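Local structure of HTH-type transcriptional regulator cbl (Escherichia coli K12, 2FYI) at residues 21-24 / 25-29; 56-60 / 61-65; 117-120 / 121-124; 206-209 / 210-214. The protein acts, through a cofactor-binding domain, as a LysR-type transcriptional regulator in Escherichia coli, possibly an accessory one in the cys regulon. All blocks are in the same frame, centred on the assembly; numbering follows the deposited sequence.

Interaction 1. Residues 21-24 / 25-29; sequences THTQ and ARYSL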
loop_
_atom_site.group_PDB
_atom_site.type_symbol
_atom_site.label_atom_id
_atom_site.label_comp_id
_atom_site.label_asym_id
_atom_site.label_seq_id
_atom_site.Cartn_x
_atom_site.Cartn_y
_atom_site.Cartn_z
ATOM N N THR A 21 -1.058 -1.990 9.408
ATOM C CA THR A 21 -0.317 -1.976 8.136
ATOM C C THR A 21 -1.008 -2.770 7.045
ATOM O O THR A 21 -1.905 -3.568 7.325
ATOM C CB THR A 21 1.072 -2.623 8.318
ATOM O OG1 THR A 21 0.925 -3.965 8.845
ATOM C CG2 THR A 21 1.887 -1.804 9.278
ATOM N N HIS A 22 -0.555 -2.576 5.812
ATOM C CA HIS A 22 -1.082 -3.277 4.660
ATOM C C HIS A 22 -1.045 -4.769 4.893
ATOM O O HIS A 22 -2.015 -5.497 4.612
ATOM C CB HIS A 22 -0.226 -2.941 3.441
ATOM C CG HIS A 22 -0.615 -3.697 2.208
ATOM N ND1 HIS A 22 -0.181 -4.987 1.953
ATOM C CD2 HIS A 22 -1.408 -3.349 1.166
ATOM C CE1 HIS A 22 -0.696 -5.397 0.809
ATOM N NE2 HIS A 22 -1.446 -4.425 0.316
ATOM N N THR A 23 0.087 -5.224 5.421
ATOM C CA THR A 23 0.284 -6.650 5.611
ATOM C C THR A 23 -0.831 -7.295 6.441
ATOM O O THR A 23 -1.421 -8.280 6.021
ATOM C CB THR A 23 1.638 -7.016 6.284
ATOM O OG1 THR A 23 2.725 -6.298 5.693
ATOM C CG2 THR A 23 1.883 -8.495 6.141
ATOM N N GLN A 24 -1.117 -6.772 7.632
ATOM C CA GLN A 24 -2.108 -7.459 8.455
ATOM C C GLN A 24 -3.508 -7.146 7.944
ATOM O O GLN A 24 -4.351 -8.020 7.919
ATOM C CB GLN A 24 -1.937 -7.184 9.968
ATOM C CG GLN A 24 -0.689 -6.364 10.377
ATOM C CD GLN A 24 0.656 -7.094 10.220
ATOM O OE1 GLN A 24 0.733 -8.270 9.823
ATOM N NE2 GLN A 24 1.733 -6.383 10.542
ATOM N N ALA A 25 -3.740 -5.928 7.477
ATOM C CA ALA A 25 -5.034 -5.603 6.971
ATOM C C ALA A 25 -5.475 -6.627 5.902
ATOM O O ALA A 25 -6.641 -7.049 5.860
ATOM C CB ALA A 25 -5.015 -4.213 6.449
ATOM N N ARG A 26 -4.540 -7.064 5.070
ATOM C CA ARG A 26 -4.892 -7.979 4.014
ATOM C C ARG A 26 -4.837 -9.438 4.384
ATOM O O ARG A 26 -5.651 -10.228 3.925
ATOM C CB ARG A 26 -3.961 -7.792 2.840
ATOM C CG ARG A 26 -4.096 -6.453 2.252
ATOM C CD ARG A 26 -3.980 -6.513 0.811
ATOM N NE ARG A 26 -5.116 -7.174 0.210
ATOM C CZ ARG A 26 -5.055 -7.664 -1.024
ATOM N NH1 ARG A 26 -3.918 -7.552 -1.717
ATOM N NH2 ARG A 26 -6.108 -8.248 -1.569
ATOM N N TYR A 27 -3.856 -9.829 5.175
ATOM C CA TYR A 27 -3.545 -11.243 5.261
ATOM C C TYR A 27 -3.823 -11.921 6.588
ATOM O O TYR A 27 -3.761 -13.142 6.689
ATOM C CB TYR A 27 -2.096 -11.501 4.873
ATOM C CG TYR A 27 -1.749 -10.885 3.561
ATOM C CD1 TYR A 27 -0.730 -9.939 3.454
ATOM C CD2 TYR A 27 -2.469 -11.218 2.429
ATOM C CE1 TYR A 27 -0.430 -9.342 2.248
ATOM C CE2 TYR A 27 -2.178 -10.644 1.225
ATOM C CZ TYR A 27 -1.162 -9.698 1.132
ATOM O OH TYR A 27 -0.893 -9.148 -0.111
ATOM N N SER A 28 -4.123 -11.156 7.624
ATOM C CA SER A 28 -4.420 -11.774 8.941
ATOM C C SER A 28 -5.682 -11.262 9.607
ATOM O O SER A 28 -6.384 -12.044 10.212
ATOM C CB SER A 28 -3.282 -11.570 9.927
ATOM O OG SER A 28 -2.038 -11.756 9.275
ATOM N N LEU A 29 -5.970 -9.963 9.520
ATOM C CA LEU A 29 -7.111 -9.408 10.211
ATOM C C LEU A 29 -8.473 -9.850 9.725
ATOM O O LEU A 29 -9.400 -9.907 10.518
ATOM C CB LEU A 29 -7.075 -7.907 10.182
ATOM C CG LEU A 29 -6.112 -7.328 11.185
ATOM C CD1 LEU A 29 -5.843 -5.883 10.795
ATOM C CD2 LEU A 29 -6.690 -7.418 12.575
HETATM O O HOH W 1 -0.010 -10.428 8.692
#
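Residues 21-29 start at the N-cap Thr21, run through one short helix and leave it at Ser28. Thr21 O accepts from Ala25 N at 3.0 Å. His22 O and Thr23 O accept from Arg26 N and Tyr27 N in the same i to i+4 pattern. Gln24 O closes the helix. It is held by two amides, Ser28 N at 3.2 Å and Leu29 N at 3.0 Å, which reach it from opposite faces of its plane. The bond to Leu29 spans five residues and leads into the next helix, 29-39.
Arg26 runs alongside His22. Arg26 CG sits over one face of the imidazole, 4.0 Å from the ring centroid, a CH-pi contact. His22 CG lies anti to the backbone N (chi1 176°), which swings the ring alongside the Arg26 chain. The guanidinium and the imidazole are turned 75° apart. Asp149 serves both groups, through a salt bridge to Arg26 and a weak hydrogen bond from His22. Tyr27 OH comes to the edge of the imidazole, 3.9 Å from CE1 of His22. Thr23 CG2 meets CD1 of Tyr27 at 4.0 Å, the two side chains being roughly perpendicular. Arg26 NE also bonds to Thr153 of the second subunit, and Ala25 O to Tyr154 of that subunit, so this turn belongs to the dimer interface. A helix starting directly after the first strand, 14-20, is characteristic of the periplasmic-binding-protein fold of LysR cofactor-binding domains.

Interaction 2. Residues 56-60 / 61-65; sequences ATLLQ and NGEAD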
loop_
_atom_site.group_PDB
_atom_site.type_symbol
_atom_site.label_atom_id
_atom_site.label_comp_id
_atom_site.label_asym_id
_atom_site.label_seq_id
_atom_site.Cartn_x
_atom_site.Cartn_y
_atom_site.Cartn_z
ATOM N N ALA A 56 2.091 4.093 15.901
ATOM C CA ALA A 56 2.516 4.421 17.257
ATOM C C ALA A 56 1.978 5.788 17.675
ATOM O O ALA A 56 1.499 5.955 18.785
ATOM C CB ALA A 56 4.025 4.381 17.371
ATOM N N THR A 57 2.042 6.769 16.788
ATOM C CA THR A 57 1.541 8.083 17.116
ATOM C C THR A 57 0.051 8.041 17.396
ATOM O O THR A 57 -0.406 8.634 18.362
ATOM C CB THR A 57 1.810 9.023 15.982
ATOM O OG1 THR A 57 3.219 9.183 15.885
ATOM C CG2 THR A 57 1.185 10.361 16.234
ATOM N N LEU A 58 -0.715 7.335 16.565
ATOM C CA LEU A 58 -2.161 7.298 16.761
ATOM C C LEU A 58 -2.479 6.693 18.110
ATOM O O LEU A 58 -3.405 7.119 18.779
ATOM C CB LEU A 58 -2.861 6.525 15.647
ATOM C CG LEU A 58 -2.780 7.128 14.238
ATOM C CD1 LEU A 58 -3.185 6.059 13.276
ATOM C CD2 LEU A 58 -3.648 8.349 14.063
ATOM N N LEU A 59 -1.701 5.703 18.522
ATOM C CA LEU A 59 -1.931 5.114 19.821
ATOM C C LEU A 59 -1.605 6.109 20.909
ATOM O O LEU A 59 -2.381 6.253 21.844
ATOM C CB LEU A 59 -1.122 3.842 20.002
ATOM C CG LEU A 59 -1.647 2.553 19.383
ATOM C CD1 LEU A 59 -0.722 1.399 19.732
ATOM C CD2 LEU A 59 -3.034 2.273 19.873
ATOM N N GLN A 60 -0.473 6.798 20.798
ATOM C CA GLN A 60 -0.100 7.786 21.805
ATOM C C GLN A 60 -1.191 8.831 21.982
ATOM O O GLN A 60 -1.473 9.228 23.092
ATOM C CB GLN A 60 1.228 8.460 21.467
ATOM C CG GLN A 60 2.427 7.473 21.346
ATOM C CD GLN A 60 3.592 8.001 20.454
ATOM O OE1 GLN A 60 3.834 9.222 20.383
ATOM N NE2 GLN A 60 4.312 7.076 19.771
ATOM N N ASN A 61 -1.821 9.246 20.890
ATOM C CA ASN A 61 -2.861 10.271 20.898
ATOM C C ASN A 61 -4.253 9.795 21.241
ATOM O O ASN A 61 -5.162 10.592 21.347
ATOM C CB ASN A 61 -2.975 10.866 19.501
ATOM C CG ASN A 61 -1.719 11.587 19.080
ATOM O OD1 ASN A 61 -0.951 12.046 19.929
ATOM N ND2 ASN A 61 -1.493 11.689 17.761
ATOM N N GLY A 62 -4.453 8.495 21.346
ATOM C CA GLY A 62 -5.799 7.980 21.531
ATOM C C GLY A 62 -6.671 8.014 20.286
ATOM O O GLY A 62 -7.829 7.683 20.340
ATOM N N GLU A 63 -6.111 8.406 19.153
ATOM C CA GLU A 63 -6.819 8.333 17.870
ATOM C C GLU A 63 -7.119 6.907 17.423
ATOM O O GLU A 63 -7.946 6.714 16.521
ATOM C CB GLU A 63 -6.009 8.975 16.754
ATOM C CG GLU A 63 -5.730 10.432 16.919
ATOM C CD GLU A 63 -7.002 11.205 17.117
ATOM O OE1 GLU A 63 -8.046 10.811 16.549
ATOM O OE2 GLU A 63 -6.977 12.208 17.871
ATOM N N ALA A 64 -6.419 5.925 18.002
ATOM C CA ALA A 64 -6.716 4.527 17.751
ATOM C C ALA A 64 -6.701 3.791 19.067
ATOM O O ALA A 64 -5.959 4.144 19.960
ATOM C CB ALA A 64 -5.712 3.941 16.813
ATOM N N ASP A 65 -7.511 2.754 19.169
ATOM C CA ASP A 65 -7.570 1.928 20.348
ATOM C C ASP A 65 -6.465 0.848 20.351
ATOM O O ASP A 65 -5.763 0.696 21.335
ATOM C CB ASP A 65 -8.984 1.332 20.467
ATOM C CG ASP A 65 -10.120 2.418 20.367
ATOM O OD1 ASP A 65 -10.063 3.454 21.087
ATOM O OD2 ASP A 65 -11.109 2.239 19.594
HETATM O O HOH W 2 -4.777 4.926 22.291
#
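Leu59 O is gripped by Gly62 N at 3.1 Å and by a water at 2.8 Å. The Gly62 amide stands well above the carbonyl plane, so it does not use a lone pair. The same water donates to Ala64 O, at 2.7 Å, and so bridges the last helical turn to the chain that leaves it. Two residues earlier, Thr57 O takes Asn61 N at 3.0 Å. Gly62 has a positive phi (74°), and the chain turns back on the helix in a Schellman motif. Leu58 O also receives a weak bond from Ala64 N.
Among the side chains, Leu58 and Ala64 meet CB to CB at 4.0 Å. Leu58 CD2 lies 3.6 Å from CB of Glu63, whose side chain runs across that of Leu58. Thr57 and Asn61 run in step, with the methyl CG2 of Thr57 beside ND2 of Asn61. Gln60 O finds a donor in Lys196. Asp65 bonds to Thr17 on strand 14-20.
The carbonyls at the end of helix 52-61 thus have partners in turn amides, water and Lys196. The chain can probably leave the helix without losing bonds, while the Leu58-Ala64 contact is purely apolar.

Interaction 3. Residues 117-120 / 121-124; sequences TYRQ and GITG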
loop_
_atom_site.group_PDB
_atom_site.type_symbol
_atom_site.label_atom_id
_atom_site.label_comp_id
_atom_site.label_asym_id
_atom_site.label_seq_id
_atom_site.Cartn_x
_atom_site.Cartn_y
_atom_site.Cartn_z
ATOM N N THR A 117 11.693 -5.649 -2.713
ATOM C CA THR A 117 11.333 -5.928 -1.339
ATOM C C THR A 117 10.890 -4.686 -0.591
ATOM O O THR A 117 10.835 -3.600 -1.175
ATOM C CB THR A 117 12.450 -6.641 -0.600
ATOM O OG1 THR A 117 11.879 -7.315 0.514
ATOM C CG2 THR A 117 13.478 -5.678 -0.115
ATOM N N TYR A 118 10.553 -4.861 0.683
ATOM C CA TYR A 118 10.028 -3.761 1.488
ATOM C C TYR A 118 11.074 -2.696 1.731
ATOM O O TYR A 118 12.249 -2.980 1.801
ATOM C CB TYR A 118 9.503 -4.276 2.829
ATOM C CG TYR A 118 8.510 -5.385 2.654
ATOM C CD1 TYR A 118 8.849 -6.693 2.995
ATOM C CD2 TYR A 118 7.259 -5.138 2.101
ATOM C CE1 TYR A 118 7.961 -7.730 2.814
ATOM C CE2 TYR A 118 6.366 -6.159 1.918
ATOM C CZ TYR A 118 6.730 -7.463 2.272
ATOM O OH TYR A 118 5.851 -8.510 2.104
ATOM N N ARG A 119 10.639 -1.463 1.870
ATOM C CA ARG A 119 11.545 -0.400 2.190
ATOM C C ARG A 119 12.024 -0.539 3.651
ATOM O O ARG A 119 11.409 -1.228 4.432
ATOM C CB ARG A 119 10.810 0.905 2.000
ATOM C CG ARG A 119 10.486 1.528 3.302
ATOM C CD ARG A 119 9.341 2.474 3.231
ATOM N NE ARG A 119 9.521 3.558 2.278
ATOM C CZ ARG A 119 8.828 4.680 2.362
ATOM N NH1 ARG A 119 7.979 4.823 3.369
ATOM N NH2 ARG A 119 8.977 5.643 1.468
ATOM N N GLN A 120 13.114 0.121 4.026
ATOM C CA GLN A 120 13.645 -0.009 5.381
ATOM C C GLN A 120 12.634 0.485 6.350
ATOM O O GLN A 120 11.972 1.471 6.084
ATOM C CB GLN A 120 14.901 0.818 5.568
ATOM C CG GLN A 120 15.825 0.738 4.395
ATOM C CD GLN A 120 17.275 0.856 4.805
ATOM O OE1 GLN A 120 17.765 1.946 5.123
ATOM N NE2 GLN A 120 17.974 -0.265 4.799
ATOM N N GLY A 121 12.529 -0.199 7.484
ATOM C CA GLY A 121 11.607 0.190 8.530
ATOM C C GLY A 121 10.304 -0.578 8.500
ATOM O O GLY A 121 9.509 -0.490 9.442
ATOM N N ILE A 122 10.065 -1.334 7.434
ATOM C CA ILE A 122 8.763 -1.978 7.280
ATOM C C ILE A 122 8.776 -3.418 6.748
ATOM O O ILE A 122 9.589 -3.797 5.895
ATOM C CB ILE A 122 7.778 -1.126 6.432
ATOM C CG1 ILE A 122 8.218 -1.069 4.969
ATOM C CG2 ILE A 122 7.633 0.260 7.012
ATOM C CD1 ILE A 122 7.118 -1.346 4.038
ATOM N N THR A 123 7.828 -4.190 7.268
ATOM C CA THR A 123 7.702 -5.630 7.043
ATOM C C THR A 123 9.012 -6.437 7.078
ATOM O O THR A 123 9.360 -7.189 6.159
ATOM C CB THR A 123 6.816 -5.883 5.817
ATOM O OG1 THR A 123 5.647 -5.084 5.971
ATOM C CG2 THR A 123 6.348 -7.320 5.743
ATOM N N GLY A 124 9.739 -6.237 8.168
ATOM C CA GLY A 124 10.878 -7.065 8.504
ATOM C C GLY A 124 12.100 -6.897 7.643
ATOM O O GLY A 124 12.911 -7.794 7.553
#
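Tyr118 lays its ring against Thr123, whose CB stands over the ring centre. CB is 3.5 Å from the ring centroid and only 8° off the normal, a CH-pi contact. The methyl CG2 of Thr123 covers the same face farther out, near CE1 and CZ of Tyr118. Thr123 OG1 sits anti to the carbonyl carbon (chi1 -48°), which leaves the methyl on the ring and lets OG1 hydrogen-bond Thr23. Tyr118 OH is held by Ser148 OG and by Ala165 N, which fix the far end of the ring.
Residues 119-122 form a type II beta turn. Ile122 N donates to Arg119 O at 3.3 Å. Gly121 takes the third position with phi 98°, a backbone shape that favours glycine. In one of the two conformers of Ile122, CG1 packs on CG of Arg119 at 3.8 Å and CD1 on CB of Tyr118 at 4.0 Å, so these two contacts are less certain. The Arg119 guanidinium has another partner, Glu54 of the second subunit, in a salt bridge.
The tyrosine thus gives its face to a threonine and its hydroxyl to two polar partners, so both ring position and rotation are probably well fixed.

Interaction 4. Residues 206-209 / 210-214; sequences WRFL and ELCNA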
loop_
_atom_site.group_PDB
_atom_site.type_symbol
_atom_site.label_atom_id
_atom_site.label_comp_id
_atom_site.label_asym_id
_atom_site.label_seq_id
_atom_site.Cartn_x
_atom_site.Cartn_y
_atom_site.Cartn_z
ATOM N N TRP A 206 -10.647 -5.084 25.081
ATOM C CA TRP A 206 -9.984 -6.150 25.839
ATOM C C TRP A 206 -10.274 -7.496 25.189
ATOM O O TRP A 206 -9.382 -8.334 25.044
ATOM C CB TRP A 206 -10.396 -6.155 27.307
ATOM C CG TRP A 206 -10.093 -4.899 28.035
ATOM C CD1 TRP A 206 -11.002 -4.040 28.637
ATOM C CD2 TRP A 206 -8.806 -4.336 28.266
ATOM N NE1 TRP A 206 -10.342 -2.986 29.234
ATOM C CE2 TRP A 206 -8.993 -3.141 29.017
ATOM C CE3 TRP A 206 -7.510 -4.716 27.916
ATOM C CZ2 TRP A 206 -7.916 -2.330 29.413
ATOM C CZ3 TRP A 206 -6.447 -3.912 28.310
ATOM C CH2 TRP A 206 -6.656 -2.736 29.049
ATOM N N ARG A 207 -11.519 -7.681 24.760
ATOM C CA ARG A 207 -11.862 -8.909 24.089
ATOM C C ARG A 207 -11.151 -9.121 22.757
ATOM O O ARG A 207 -10.721 -10.222 22.460
ATOM C CB ARG A 207 -13.353 -9.045 23.890
ATOM C CG ARG A 207 -13.650 -10.463 23.460
ATOM C CD ARG A 207 -13.463 -11.419 24.645
ATOM N NE ARG A 207 -14.714 -11.461 25.403
ATOM C CZ ARG A 207 -15.693 -12.343 25.170
ATOM N NH1 ARG A 207 -15.532 -13.283 24.224
ATOM N NH2 ARG A 207 -16.824 -12.309 25.888
ATOM N N PHE A 208 -11.035 -8.076 21.949
ATOM C CA PHE A 208 -10.392 -8.215 20.658
ATOM C C PHE A 208 -9.021 -8.837 20.787
ATOM O O PHE A 208 -8.641 -9.693 19.996
ATOM C CB PHE A 208 -10.243 -6.863 19.983
ATOM C CG PHE A 208 -9.711 -6.956 18.582
ATOM C CD1 PHE A 208 -10.569 -7.013 17.506
ATOM C CD2 PHE A 208 -8.340 -7.013 18.342
ATOM C CE1 PHE A 208 -10.070 -7.122 16.207
ATOM C CE2 PHE A 208 -7.839 -7.114 17.037
ATOM C CZ PHE A 208 -8.707 -7.171 15.981
ATOM N N LEU A 209 -8.267 -8.394 21.784
ATOM C CA LEU A 209 -6.909 -8.887 21.943
ATOM C C LEU A 209 -6.963 -10.360 22.228
ATOM O O LEU A 209 -6.200 -11.137 21.659
ATOM C CB LEU A 209 -6.143 -8.158 23.059
ATOM C CG LEU A 209 -5.748 -6.702 22.799
ATOM C CD1 LEU A 209 -4.370 -6.442 23.294
ATOM C CD2 LEU A 209 -5.773 -6.433 21.331
ATOM N N GLU A 210 -7.882 -10.749 23.095
ATOM C CA GLU A 210 -7.977 -12.146 23.513
ATOM C C GLU A 210 -8.322 -13.060 22.323
ATOM O O GLU A 210 -7.612 -14.015 21.979
ATOM C CB GLU A 210 -9.025 -12.254 24.599
ATOM C CG GLU A 210 -9.095 -13.597 25.213
ATOM C CD GLU A 210 -10.485 -13.847 25.726
ATOM O OE1 GLU A 210 -10.819 -13.376 26.855
ATOM O OE2 GLU A 210 -11.257 -14.491 24.970
ATOM N N LEU A 211 -9.442 -12.719 21.710
ATOM C CA LEU A 211 -9.851 -13.206 20.425
ATOM C C LEU A 211 -8.690 -13.443 19.455
ATOM O O LEU A 211 -8.717 -14.411 18.704
ATOM C CB LEU A 211 -10.803 -12.175 19.847
ATOM C CG LEU A 211 -11.845 -12.707 18.881
ATOM C CD1 LEU A 211 -12.104 -14.202 19.125
ATOM C CD2 LEU A 211 -13.109 -11.847 18.997
ATOM N N CYS A 212 -7.692 -12.555 19.452
ATOM C CA CYS A 212 -6.501 -12.699 18.600
ATOM C C CYS A 212 -5.559 -13.819 19.017
ATOM O O CYS A 212 -4.883 -14.424 18.162
ATOM C CB CYS A 212 -5.678 -11.448 18.680
ATOM S SG CYS A 212 -6.080 -10.331 17.451
ATOM N N ASN A 213 -5.490 -14.076 20.326
ATOM C CA ASN A 213 -4.452 -14.945 20.855
ATOM C C ASN A 213 -4.895 -15.805 22.051
ATOM O O ASN A 213 -5.138 -15.291 23.160
ATOM C CB ASN A 213 -3.220 -14.103 21.212
ATOM C CG ASN A 213 -1.922 -14.894 21.109
ATOM O OD1 ASN A 213 -1.842 -15.877 20.366
ATOM N ND2 ASN A 213 -0.897 -14.466 21.847
ATOM N N ALA A 214 -4.996 -17.119 21.832
ATOM C CA ALA A 214 -5.416 -18.030 22.892
ATOM C C ALA A 214 -4.446 -17.929 24.071
ATOM O O ALA A 214 -4.805 -18.244 25.212
ATOM C CB ALA A 214 -5.512 -19.484 22.374
#
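Phe208 and Cys212, one turn apart on helix 203-212, make a sulfur-aromatic contact. SG of Cys212 lies 4.5 Å from the centroid of the Phe208 ring and 45° off its normal, an oblique approach. Its nearest ring atom is CE2 of Phe208, at 3.7 Å. Phe208 CG is anti to the backbone N (chi1 -174°), which leads the ring off the helix to Leu29 and Val32 on helix 29-39.
Arg207 and Glu210 form a charged pair. Glu210 follows the course of Arg207, with guanidinium and carboxylate planes 20° apart. Arg207 NH1 and Glu210 OE2 are 4.5 Å apart, too far for a salt bridge, and the oxygen lies well out of the guanidinium plane. Any attraction is therefore one of charge alone. The closer touch is Arg207 CD to Glu210 OE2, at 3.8 Å.
This helix packs on helix 29-39 and on strand 189-196 of the central sheet, within the LysR cofactor-binding domain. Trp206 also forms a cation-pi contact with Lys222 of helix 218-226.
Backbone bonds carry the rest. Leu211 N donates to Arg207 O at 2.9 Å, and Cys212 N to Phe208 O at 3.1 Å. Glu210 N to Trp206 O is weak. Leu209 O receives two weak bonds, from Cys212 N and from Asn213 N, where the chain leaves the helix.

All four contacts are local and follow one another along the chain, so none nests in or crosses another. Interaction 1 is the helix after strand 14-20. Interaction 2 closes the turn from helix 52-61 toward strand 66-69. Interaction 3 closes the turn between strand 115-118 and helix 125-134. Interaction 4 is the C-terminal end of helix 203-212. Interaction 1 touches two of the others. Thr23 and Thr123 join helix 22-27 to the loop before helix 125-134, in interaction 3. Leu29 and Phe208 join helix 29-39 to helix 203-212, in interaction 4. Interaction 2 touches none, its nearest atoms about 7 Å from those of interaction 4.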